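Local atomic coordinates of outer envelope protein 64, mitochondrial (Arabidopsis thaliana, PDB entry 6HPG), a protein that probably acts as a chaperone receptor for Hsp90-dependent protein targeting to mitochondria, the part described here being its tetratricopeptide-repeat (TPR) domain. Residues Y42-A47 with Y77-T82; Q58-C63 with L87-E92; A83-V88 with K115-H120. All blocks are in the same frame, centred on the assembly; numbering follows the deposited sequence.

Overall arrangement
Seven helices follow one another along the chain, and the three contacts join helices that are not neighbours in sequence. After helices 2-18 and 22-35, contact 1 starts on helix 40-52 and closes its loop on helix 74-86, linking the second TPR to the third. Contact 2 starts inside that loop, on helix 56-69, and ends beyond it at the start of helix 90-103, so the two loops cross; their centres lie about 9 Å apart. Contact 3 begins on helix 74-86 after contact 1 has closed, shares L87 and V88 with contact 2, and reaches helix 108-118. Together they tie repeat to repeat and the last repeat to the C-terminal helix.

Contact 1. Residues Y42-A47 with Y77-T82; sequences YYCNRA and YLRRGT
R79 reaches out from helix 74-86 and lays its NH1 against the backbone carbonyl and sulfur of C44 on helix 40-52. Its stem is straight from CG to NE (chi3 -177°), which carries the guanidinium across to the neighbouring helix, and on the way R79 CD passes 4.3 Å from A47 CB. At the end NH1 does the touching. R79 NH1 gives a weak, bent bond to C44 O (3.1 Å, 124° at the hydrogen) and lies 3.5 Å from C44 SG. A water sits at the guanidinium edge, in its plane, 2.7 Å from R79 NH1, and donates to N45 OD1 at 2.6 Å; this water joins two flat groups whose planes stand 66° apart. Both side chains also serve the bound peptide: R79 NH2 makes two hydrogen bonds to its backbone, and N45 ND2 makes another. A leucine in place of R79 would probably leave the peptide backbone without those two bonds and the bridging water without its second partner. C63 of helix 56-69 touches both A47 and R79. Side chains from the first helices of successive repeats, meeting over a bound peptide, are characteristic of the TPR groove.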
loop_
_atom_site.group_PDB
_atom_site.type_symbol
_atom_site.label_atom_id
_atom_site.label_comp_id
_atom_site.label_asym_id
_atom_site.label_seq_id
_atom_site.Cartn_x
_atom_site.Cartn_y
_atom_site.Cartn_z
ATOM N N TYR A 42 3.847 -7.969 -1.167
ATOM C CA TYR A 42 5.110 -7.591 -0.504
ATOM C C TYR A 42 5.396 -6.114 -0.704
ATOM O O TYR A 42 5.707 -5.399 0.255
ATOM C CB TYR A 42 6.305 -8.371 -1.076
ATOM C CG TYR A 42 6.380 -9.855 -0.835
ATOM C CD1 TYR A 42 5.328 -10.570 -0.296
ATOM C CD2 TYR A 42 7.515 -10.557 -1.252
ATOM C CE1 TYR A 42 5.427 -11.906 -0.122
ATOM C CE2 TYR A 42 7.638 -11.905 -1.050
ATOM C CZ TYR A 42 6.585 -12.593 -0.522
ATOM O OH TYR A 42 6.673 -13.953 -0.355
ATOM N N TYR A 43 5.234 -5.669 -1.960
ATOM C CA TYR A 43 5.273 -4.254 -2.321
ATOM C C TYR A 43 4.178 -3.370 -1.637
ATOM O O TYR A 43 4.461 -2.263 -1.173
ATOM C CB TYR A 43 5.198 -4.076 -3.865
ATOM C CG TYR A 43 6.515 -4.352 -4.638
ATOM C CD1 TYR A 43 7.452 -3.359 -4.798
ATOM C CD2 TYR A 43 6.757 -5.576 -5.232
ATOM C CE1 TYR A 43 8.654 -3.570 -5.521
ATOM C CE2 TYR A 43 7.957 -5.819 -5.964
ATOM C CZ TYR A 43 8.893 -4.800 -6.092
ATOM O OH TYR A 43 10.058 -4.996 -6.775
ATOM N N CYS A 44 2.950 -3.864 -1.617
ATOM C CA CYS A 44 1.842 -3.124 -1.007
ATOM C C CYS A 44 2.045 -2.930 0.474
ATOM O O CYS A 44 1.734 -1.867 1.017
ATOM C CB CYS A 44 0.536 -3.851 -1.205
ATOM S SG CYS A 44 -0.827 -2.663 -1.277
ATOM N N ASN A 45 2.510 -3.989 1.145
ATOM C CA ASN A 45 2.876 -3.888 2.534
ATOM C C ASN A 45 4.026 -2.875 2.719
ATOM O O ASN A 45 4.005 -2.066 3.639
ATOM C CB ASN A 45 3.258 -5.258 3.113
ATOM C CG ASN A 45 2.069 -6.170 3.314
ATOM O OD1 ASN A 45 0.906 -5.770 3.147
ATOM N ND2 ASN A 45 2.344 -7.397 3.671
ATOM N N ARG A 46 5.029 -2.902 1.868
ATOM C CA ARG A 46 6.111 -1.964 2.071
ATOM C C ARG A 46 5.644 -0.533 1.888
ATOM O O ARG A 46 6.105 0.358 2.605
ATOM C CB ARG A 46 7.299 -2.249 1.160
ATOM C CG ARG A 46 8.549 -1.562 1.682
ATOM C CD ARG A 46 9.801 -1.974 0.953
ATOM N NE ARG A 46 9.710 -1.697 -0.477
ATOM C CZ ARG A 46 10.711 -1.927 -1.342
ATOM N NH1 ARG A 46 11.912 -2.372 -0.938
ATOM N NH2 ARG A 46 10.519 -1.681 -2.615
ATOM N N ALA A 47 4.764 -0.295 0.890
ATOM C CA ALA A 47 4.102 1.005 0.813
ATOM C C ALA A 47 3.506 1.468 2.131
ATOM O O ALA A 47 3.642 2.640 2.502
ATOM C CB ALA A 47 3.008 1.013 -0.231
ATOM N N TYR A 77 -4.322 0.845 -4.529
ATOM C CA TYR A 77 -5.048 2.032 -4.889
ATOM C C TYR A 77 -5.322 2.961 -3.678
ATOM O O TYR A 77 -5.100 4.192 -3.748
ATOM C CB TYR A 77 -6.328 1.680 -5.679
ATOM C CG TYR A 77 -6.003 0.965 -6.939
ATOM C CD1 TYR A 77 -5.478 1.647 -8.062
ATOM C CD2 TYR A 77 -6.128 -0.385 -7.019
ATOM C CE1 TYR A 77 -5.097 0.958 -9.211
ATOM C CE2 TYR A 77 -5.747 -1.077 -8.157
ATOM C CZ TYR A 77 -5.244 -0.408 -9.251
ATOM O OH TYR A 77 -4.896 -1.150 -10.357
ATOM N N LEU A 78 -5.815 2.369 -2.584
ATOM C CA LEU A 78 -6.049 3.096 -1.321
ATOM C C LEU A 78 -4.808 3.812 -0.829
ATOM O O LEU A 78 -4.854 4.988 -0.506
ATOM C CB LEU A 78 -6.501 2.132 -0.247
ATOM C CG LEU A 78 -7.866 1.449 -0.495
ATOM C CD1 LEU A 78 -8.248 0.596 0.703
ATOM C CD2 LEU A 78 -8.954 2.461 -0.720
ATOM N N ARG A 79 -3.693 3.078 -0.789
ATOM C CA ARG A 79 -2.381 3.610 -0.369
ATOM C C ARG A 79 -1.734 4.626 -1.333
ATOM O O ARG A 79 -1.215 5.663 -0.862
ATOM C CB ARG A 79 -1.401 2.477 -0.045
ATOM C CG ARG A 79 -1.790 1.726 1.249
ATOM C CD ARG A 79 -0.919 0.512 1.570
ATOM N NE ARG A 79 -1.462 -0.099 2.766
ATOM C CZ ARG A 79 -1.574 -1.390 3.003
ATOM N NH1 ARG A 79 -1.118 -2.304 2.153
ATOM N NH2 ARG A 79 -2.141 -1.762 4.124
ATOM N N ARG A 80 -1.762 4.366 -2.650
ATOM C CA ARG A 80 -1.259 5.362 -3.592
ATOM C C ARG A 80 -2.120 6.627 -3.512
ATOM O O ARG A 80 -1.594 7.756 -3.522
ATOM C CB ARG A 80 -1.206 4.844 -5.024
ATOM C CG ARG A 80 -0.237 5.659 -5.867
ATOM C CD ARG A 80 0.044 5.103 -7.237
ATOM N NE ARG A 80 -1.137 5.137 -8.096
ATOM C CZ ARG A 80 -1.163 4.656 -9.336
ATOM N NH1 ARG A 80 -2.276 4.720 -10.037
ATOM N NH2 ARG A 80 -0.064 4.145 -9.896
ATOM N N GLY A 81 -3.431 6.418 -3.398
ATOM C CA GLY A 81 -4.385 7.489 -3.131
ATOM C C GLY A 81 -4.041 8.358 -1.944
ATOM O O GLY A 81 -4.083 9.592 -2.038
ATOM N N THR A 82 -3.702 7.711 -0.835
ATOM C CA THR A 82 -3.334 8.414 0.396
ATOM C C THR A 82 -2.061 9.227 0.213
ATOM O O THR A 82 -1.985 10.328 0.730
ATOM C CB THR A 82 -3.185 7.442 1.579
ATOM O OG1 THR A 82 -4.379 6.666 1.680
ATOM C CG2 THR A 82 -2.944 8.171 2.899
HETATM O O HOH W 1 -1.335 -5.035 2.031
#

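Contact 2. Residues Q58-C63 with L87-E92; sequences QAEQDC and LVRYKE
E60 stretches from helix 56-69 toward the turn that precedes helix 90-103, and its atoms change partners along the way. At the base, E60 CB is still 6.2 Å from L87 CD1 and about as far from R89 NH2. CG stands anti to the carbonyl carbon (chi1 -77°) and passes the methyl group of A83 on helix 74-86, beyond which the extended chain brings the carboxylate to the turn. There E60 CD lies 4.0 Å from L87 CD1, and the leucine methyl packs obliquely against the acid group, with OE2 nearer to it than OE1. OE2 also rests against the aliphatic stem of R84.

The tip itself is taken by R89, which comes from the opposite direction. R89 NH2 donates to E60 OE2 over 2.9 Å in a fairly straight salt bridge (152° at the hydrogen). OE2 lies at the edge of the guanidinium, in its plane, while the nitrogen meets the acid on its syn side, 29° out of the carboxylate plane. The two flat groups are steeply turned against each other, and one nitrogen makes the link. R89 is bent at chi2 and chi3, and its other terminal nitrogen, NH1, meets E92 OE1 at 2.7 Å in a salt bridge whose hydrogen-bond geometry is weak. The arginine thus stands between two acids, with E60 OE2 and E92 OE1 6.5 Å apart, and probably offsets their mutual repulsion.

R89 sits at a chain reversal: helix 74-86 ends in a Schellman motif with V88, at positive phi, as its C-prime residue, and R89 is the N-cap residue of the next helix. A salt-bridge network thus joins the second TPR to the interhelix turn of the third, within the stacked helical hairpins of the TPR fold.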
loop_
_atom_site.group_PDB
_atom_site.type_symbol
_atom_site.label_atom_id
_atom_site.label_comp_id
_atom_site.label_asym_id
_atom_site.label_seq_id
_atom_site.Cartn_x
_atom_site.Cartn_y
_atom_site.Cartn_z
ATOM N N GLN A 58 8.171 6.962 -2.332
ATOM C CA GLN A 58 8.540 5.556 -2.282
ATOM C C GLN A 58 7.293 4.709 -2.099
ATOM O O GLN A 58 7.223 3.608 -2.623
ATOM C CB GLN A 58 9.571 5.284 -1.159
ATOM C CG GLN A 58 10.885 6.026 -1.386
ATOM C CD GLN A 58 11.852 5.794 -0.243
ATOM O OE1 GLN A 58 11.941 6.592 0.705
ATOM N NE2 GLN A 58 12.523 4.670 -0.289
ATOM N N ALA A 59 6.326 5.212 -1.327
ATOM C CA ALA A 59 5.056 4.477 -1.172
ATOM C C ALA A 59 4.334 4.350 -2.525
ATOM O O ALA A 59 3.860 3.271 -2.878
ATOM C CB ALA A 59 4.156 5.159 -0.141
ATOM N N GLU A 60 4.284 5.473 -3.263
ATOM C CA GLU A 60 3.679 5.532 -4.594
ATOM C C GLU A 60 4.321 4.560 -5.551
ATOM O O GLU A 60 3.612 3.794 -6.201
ATOM C CB GLU A 60 3.739 6.947 -5.188
ATOM C CG GLU A 60 2.686 7.865 -4.588
ATOM C CD GLU A 60 2.881 9.354 -4.893
ATOM O OE1 GLU A 60 3.897 9.754 -5.535
ATOM O OE2 GLU A 60 2.004 10.135 -4.452
ATOM N N GLN A 61 5.654 4.577 -5.626
ATOM C CA GLN A 61 6.356 3.702 -6.567
ATOM C C GLN A 61 6.013 2.271 -6.227
ATOM O O GLN A 61 5.715 1.475 -7.093
ATOM C CB GLN A 61 7.860 3.885 -6.503
ATOM C CG GLN A 61 8.324 5.173 -7.107
ATOM C CD GLN A 61 9.575 5.674 -6.444
ATOM O OE1 GLN A 61 10.521 4.920 -6.234
ATOM N NE2 GLN A 61 9.583 6.946 -6.095
ATOM N N ASP A 62 6.027 1.961 -4.941
ATOM C CA ASP A 62 5.649 0.605 -4.506
ATOM C C ASP A 62 4.198 0.213 -4.803
ATOM O O ASP A 62 3.951 -0.940 -5.109
ATOM C CB ASP A 62 5.906 0.424 -3.005
ATOM C CG ASP A 62 7.326 0.025 -2.679
ATOM O OD1 ASP A 62 8.197 -0.088 -3.612
ATOM O OD2 ASP A 62 7.554 -0.131 -1.448
ATOM N N CYS A 63 3.235 1.108 -4.575
ATOM C CA CYS A 63 1.864 0.806 -4.973
ATOM C C CYS A 63 1.773 0.678 -6.460
ATOM O O CYS A 63 0.980 -0.111 -6.937
ATOM C CB CYS A 63 0.879 1.884 -4.587
ATOM S SG CYS A 63 0.807 2.128 -2.846
ATOM N N LEU A 87 0.521 14.452 -0.801
ATOM C CA LEU A 87 1.295 15.332 -1.672
ATOM C C LEU A 87 0.424 16.353 -2.414
ATOM O O LEU A 87 0.835 16.874 -3.447
ATOM C CB LEU A 87 2.123 14.502 -2.660
ATOM C CG LEU A 87 3.255 13.690 -2.047
ATOM C CD1 LEU A 87 3.859 12.810 -3.125
ATOM C CD2 LEU A 87 4.312 14.586 -1.405
ATOM N N VAL A 88 -0.780 16.612 -1.883
ATOM C CA VAL A 88 -1.743 17.602 -2.389
ATOM C C VAL A 88 -2.070 17.406 -3.898
ATOM O O VAL A 88 -2.438 18.353 -4.587
ATOM C CB VAL A 88 -1.296 19.049 -1.944
ATOM C CG1 VAL A 88 -2.190 20.175 -2.480
ATOM C CG2 VAL A 88 -1.265 19.139 -0.415
ATOM N N ARG A 89 -1.966 16.169 -4.402
ATOM C CA ARG A 89 -2.319 15.863 -5.789
ATOM C C ARG A 89 -3.700 15.220 -5.798
ATOM O O ARG A 89 -3.847 13.993 -5.986
ATOM C CB ARG A 89 -1.228 15.025 -6.453
ATOM C CG ARG A 89 -0.120 15.918 -6.992
ATOM C CD ARG A 89 1.256 15.299 -6.968
ATOM N NE ARG A 89 1.334 14.111 -7.819
ATOM C CZ ARG A 89 1.469 12.843 -7.401
ATOM N NH1 ARG A 89 1.530 11.872 -8.317
ATOM N NH2 ARG A 89 1.551 12.520 -6.094
ATOM N N TYR A 90 -4.698 16.071 -5.556
ATOM C CA TYR A 90 -6.051 15.633 -5.236
ATOM C C TYR A 90 -6.764 14.938 -6.406
ATOM O O TYR A 90 -7.552 14.037 -6.174
ATOM C CB TYR A 90 -6.932 16.781 -4.752
ATOM C CG TYR A 90 -6.432 17.538 -3.536
ATOM C CD1 TYR A 90 -6.184 16.883 -2.342
ATOM C CD2 TYR A 90 -6.219 18.931 -3.585
ATOM C CE1 TYR A 90 -5.724 17.574 -1.237
ATOM C CE2 TYR A 90 -5.775 19.621 -2.481
ATOM C CZ TYR A 90 -5.530 18.933 -1.311
ATOM O OH TYR A 90 -5.073 19.587 -0.213
ATOM N N LYS A 91 -6.484 15.362 -7.633
ATOM C CA LYS A 91 -7.125 14.801 -8.837
ATOM C C LYS A 91 -6.669 13.358 -8.985
ATOM O O LYS A 91 -7.490 12.453 -9.138
ATOM C CB LYS A 91 -6.796 15.646 -10.111
ATOM C CG LYS A 91 -6.578 14.903 -11.449
ATOM C CD LYS A 91 -7.800 14.909 -12.371
ATOM C CE LYS A 91 -7.806 13.761 -13.387
ATOM N NZ LYS A 91 -8.387 12.480 -12.876
ATOM N N GLU A 92 -5.354 13.160 -8.912
ATOM C CA GLU A 92 -4.761 11.819 -8.965
ATOM C C GLU A 92 -5.175 10.895 -7.795
ATOM O O GLU A 92 -5.392 9.698 -7.983
ATOM C CB GLU A 92 -3.245 11.945 -9.049
ATOM C CG GLU A 92 -2.777 12.528 -10.362
ATOM C CD GLU A 92 -1.359 13.047 -10.270
ATOM O OE1 GLU A 92 -0.447 12.214 -10.124
ATOM O OE2 GLU A 92 -1.170 14.282 -10.340
#

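Contact 3. Residues A83-V88 with K115-H120; sequences ARESLV and KRLRKH
In the helical stack of this TPR domain, the helix that follows the third repeat, 108-118, lies beside helix 90-103 and sends R116 across to E85 on helix 74-86, the first helix of that repeat. This placing is consistent with a C-terminal capping helix, as in many TPR domains.

The link is a side-on, two-nitrogen salt bridge. R116 NE donates to E85 OE1 at 2.7 Å in an almost perfectly straight bond (174° at the hydrogen). The second bond, R116 NH2 to E85 OE2, measures 2.9 Å and is nearly as straight, using the syn lone pair of that oxygen. The carboxylate and guanidinium planes are only 17° apart, and two bonds in parallel hold each group against rotation about its last torsion. Although R116 is exposed, such pairing is likely to favour the charged form of the acid.

The two chains arrive differently. E85 is fully extended, with CG anti to the backbone N and the carboxylate held far out from its helix. R116 also leaves its helix with CG anti to N, but it turns at chi3 (63°), and this turn presents the NE side of the guanidinium to the acid.

Apolar side chains pack beside the pair. F97 of helix 90-103 touches both E85 and L117, and L117 also packs on Y90 and A93 of that helix. The leucine lies obliquely against the glutamate stem, with L117 CD2 3.9 Å from E85 CG, and the same methyl comes within 3.7 Å of E85 OE1, the oxygen that R116 NE holds.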
loop_
_atom_site.group_PDB
_atom_site.type_symbol
_atom_site.label_atom_id
_atom_site.label_comp_id
_atom_site.label_asym_id
_atom_site.label_seq_id
_atom_site.Cartn_x
_atom_site.Cartn_y
_atom_site.Cartn_z
ATOM N N ALA A 83 -1.076 8.686 -0.509
ATOM C CA ALA A 83 0.228 9.346 -0.659
ATOM C C ALA A 83 0.032 10.562 -1.546
ATOM O O ALA A 83 0.621 11.623 -1.317
ATOM C CB ALA A 83 1.290 8.406 -1.257
ATOM N N ARG A 84 -0.787 10.396 -2.579
ATOM C CA ARG A 84 -1.132 11.491 -3.434
ATOM C C ARG A 84 -1.883 12.600 -2.697
ATOM O O ARG A 84 -1.521 13.753 -2.827
ATOM C CB ARG A 84 -1.928 10.997 -4.620
ATOM C CG ARG A 84 -1.027 10.339 -5.621
ATOM C CD ARG A 84 -1.866 9.576 -6.613
ATOM N NE ARG A 84 -1.025 9.061 -7.673
ATOM C CZ ARG A 84 -1.493 8.443 -8.757
ATOM N NH1 ARG A 84 -2.814 8.225 -8.936
ATOM N NH2 ARG A 84 -0.628 8.035 -9.668
ATOM N N GLU A 85 -2.897 12.257 -1.920
ATOM C CA GLU A 85 -3.628 13.278 -1.163
ATOM C C GLU A 85 -2.698 14.023 -0.180
ATOM O O GLU A 85 -2.869 15.230 0.053
ATOM C CB GLU A 85 -4.784 12.655 -0.431
ATOM C CG GLU A 85 -5.567 13.643 0.381
ATOM C CD GLU A 85 -6.753 13.016 1.044
ATOM O OE1 GLU A 85 -7.588 13.782 1.581
ATOM O OE2 GLU A 85 -6.871 11.765 1.038
ATOM N N SER A 86 -1.726 13.291 0.372
ATOM C CA SER A 86 -0.682 13.857 1.228
ATOM C C SER A 86 0.219 14.799 0.453
ATOM O O SER A 86 0.650 15.816 1.000
ATOM C CB SER A 86 0.173 12.764 1.853
ATOM O OG SER A 86 -0.563 12.046 2.817
ATOM N N LEU A 87 0.521 14.452 -0.801
ATOM C CA LEU A 87 1.295 15.332 -1.672
ATOM C C LEU A 87 0.424 16.353 -2.414
ATOM O O LEU A 87 0.835 16.874 -3.447
ATOM C CB LEU A 87 2.123 14.502 -2.660
ATOM C CG LEU A 87 3.255 13.690 -2.047
ATOM C CD1 LEU A 87 3.859 12.810 -3.125
ATOM C CD2 LEU A 87 4.312 14.586 -1.405
ATOM N N VAL A 88 -0.780 16.612 -1.883
ATOM C CA VAL A 88 -1.743 17.602 -2.389
ATOM C C VAL A 88 -2.070 17.406 -3.898
ATOM O O VAL A 88 -2.438 18.353 -4.587
ATOM C CB VAL A 88 -1.296 19.049 -1.944
ATOM C CG1 VAL A 88 -2.190 20.175 -2.480
ATOM C CG2 VAL A 88 -1.265 19.139 -0.415
ATOM N N LYS A 115 -15.438 11.839 -0.239
ATOM C CA LYS A 115 -16.161 12.944 0.451
ATOM C C LYS A 115 -15.238 14.102 0.907
ATOM O O LYS A 115 -15.535 15.269 0.687
ATOM C CB LYS A 115 -16.876 12.342 1.650
ATOM C CG LYS A 115 -17.799 13.239 2.445
ATOM C CD LYS A 115 -18.742 12.338 3.223
ATOM C CE LYS A 115 -19.105 12.878 4.586
ATOM N NZ LYS A 115 -20.210 13.858 4.503
ATOM N N ARG A 116 -14.114 13.761 1.520
ATOM C CA ARG A 116 -13.100 14.739 1.912
ATOM C C ARG A 116 -12.465 15.398 0.677
ATOM O O ARG A 116 -12.265 16.625 0.629
ATOM C CB ARG A 116 -12.070 14.052 2.813
ATOM C CG ARG A 116 -10.960 14.910 3.357
ATOM C CD ARG A 116 -10.018 14.112 4.265
ATOM N NE ARG A 116 -9.343 13.054 3.506
ATOM C CZ ARG A 116 -9.573 11.742 3.620
ATOM N NH1 ARG A 116 -10.441 11.253 4.515
ATOM N NH2 ARG A 116 -8.929 10.899 2.820
ATOM N N LEU A 117 -12.163 14.604 -0.340
ATOM C CA LEU A 117 -11.548 15.165 -1.557
ATOM C C LEU A 117 -12.490 16.066 -2.385
ATOM O O LEU A 117 -12.016 16.964 -3.084
ATOM C CB LEU A 117 -11.018 14.051 -2.454
ATOM C CG LEU A 117 -9.766 13.355 -1.960
ATOM C CD1 LEU A 117 -9.498 12.155 -2.854
ATOM C CD2 LEU A 117 -8.601 14.333 -1.949
ATOM N N ARG A 118 -13.801 15.798 -2.333
ATOM C CA ARG A 118 -14.831 16.604 -3.048
ATOM C C ARG A 118 -14.630 18.129 -2.929
ATOM O O ARG A 118 -14.590 18.831 -3.940
ATOM C CB ARG A 118 -16.240 16.235 -2.562
ATOM C CG ARG A 118 -17.087 15.508 -3.571
ATOM C CD ARG A 118 -18.554 15.547 -3.167
ATOM N NE ARG A 118 -19.402 16.018 -4.267
ATOM C CZ ARG A 118 -19.510 17.286 -4.684
ATOM N NH1 ARG A 118 -18.832 18.271 -4.094
ATOM N NH2 ARG A 118 -20.316 17.581 -5.707
ATOM N N LYS A 119 -14.459 18.602 -1.693
ATOM C CA LYS A 119 -14.187 20.024 -1.385
ATOM C C LYS A 119 -12.775 20.562 -1.740
ATOM O O LYS A 119 -12.453 21.701 -1.389
ATOM C CB LYS A 119 -14.514 20.308 0.099
ATOM C CG LYS A 119 -16.020 20.389 0.370
ATOM C CD LYS A 119 -16.401 19.965 1.781
ATOM C CE LYS A 119 -16.516 18.453 1.902
ATOM N NZ LYS A 119 -16.587 18.032 3.323
ATOM N N HIS A 120 -11.933 19.747 -2.391
ATOM C CA HIS A 120 -10.684 20.206 -3.027
ATOM C C HIS A 120 -10.623 19.972 -4.537
ATOM O O HIS A 120 -9.669 20.435 -5.170
ATOM C CB HIS A 120 -9.478 19.481 -2.442
ATOM C CG HIS A 120 -9.347 19.587 -0.959
ATOM N ND1 HIS A 120 -8.896 20.726 -0.334
ATOM C CD2 HIS A 120 -9.542 18.670 0.019
ATOM C CE1 HIS A 120 -8.850 20.517 0.970
ATOM N NE2 HIS A 120 -9.233 19.276 1.209
#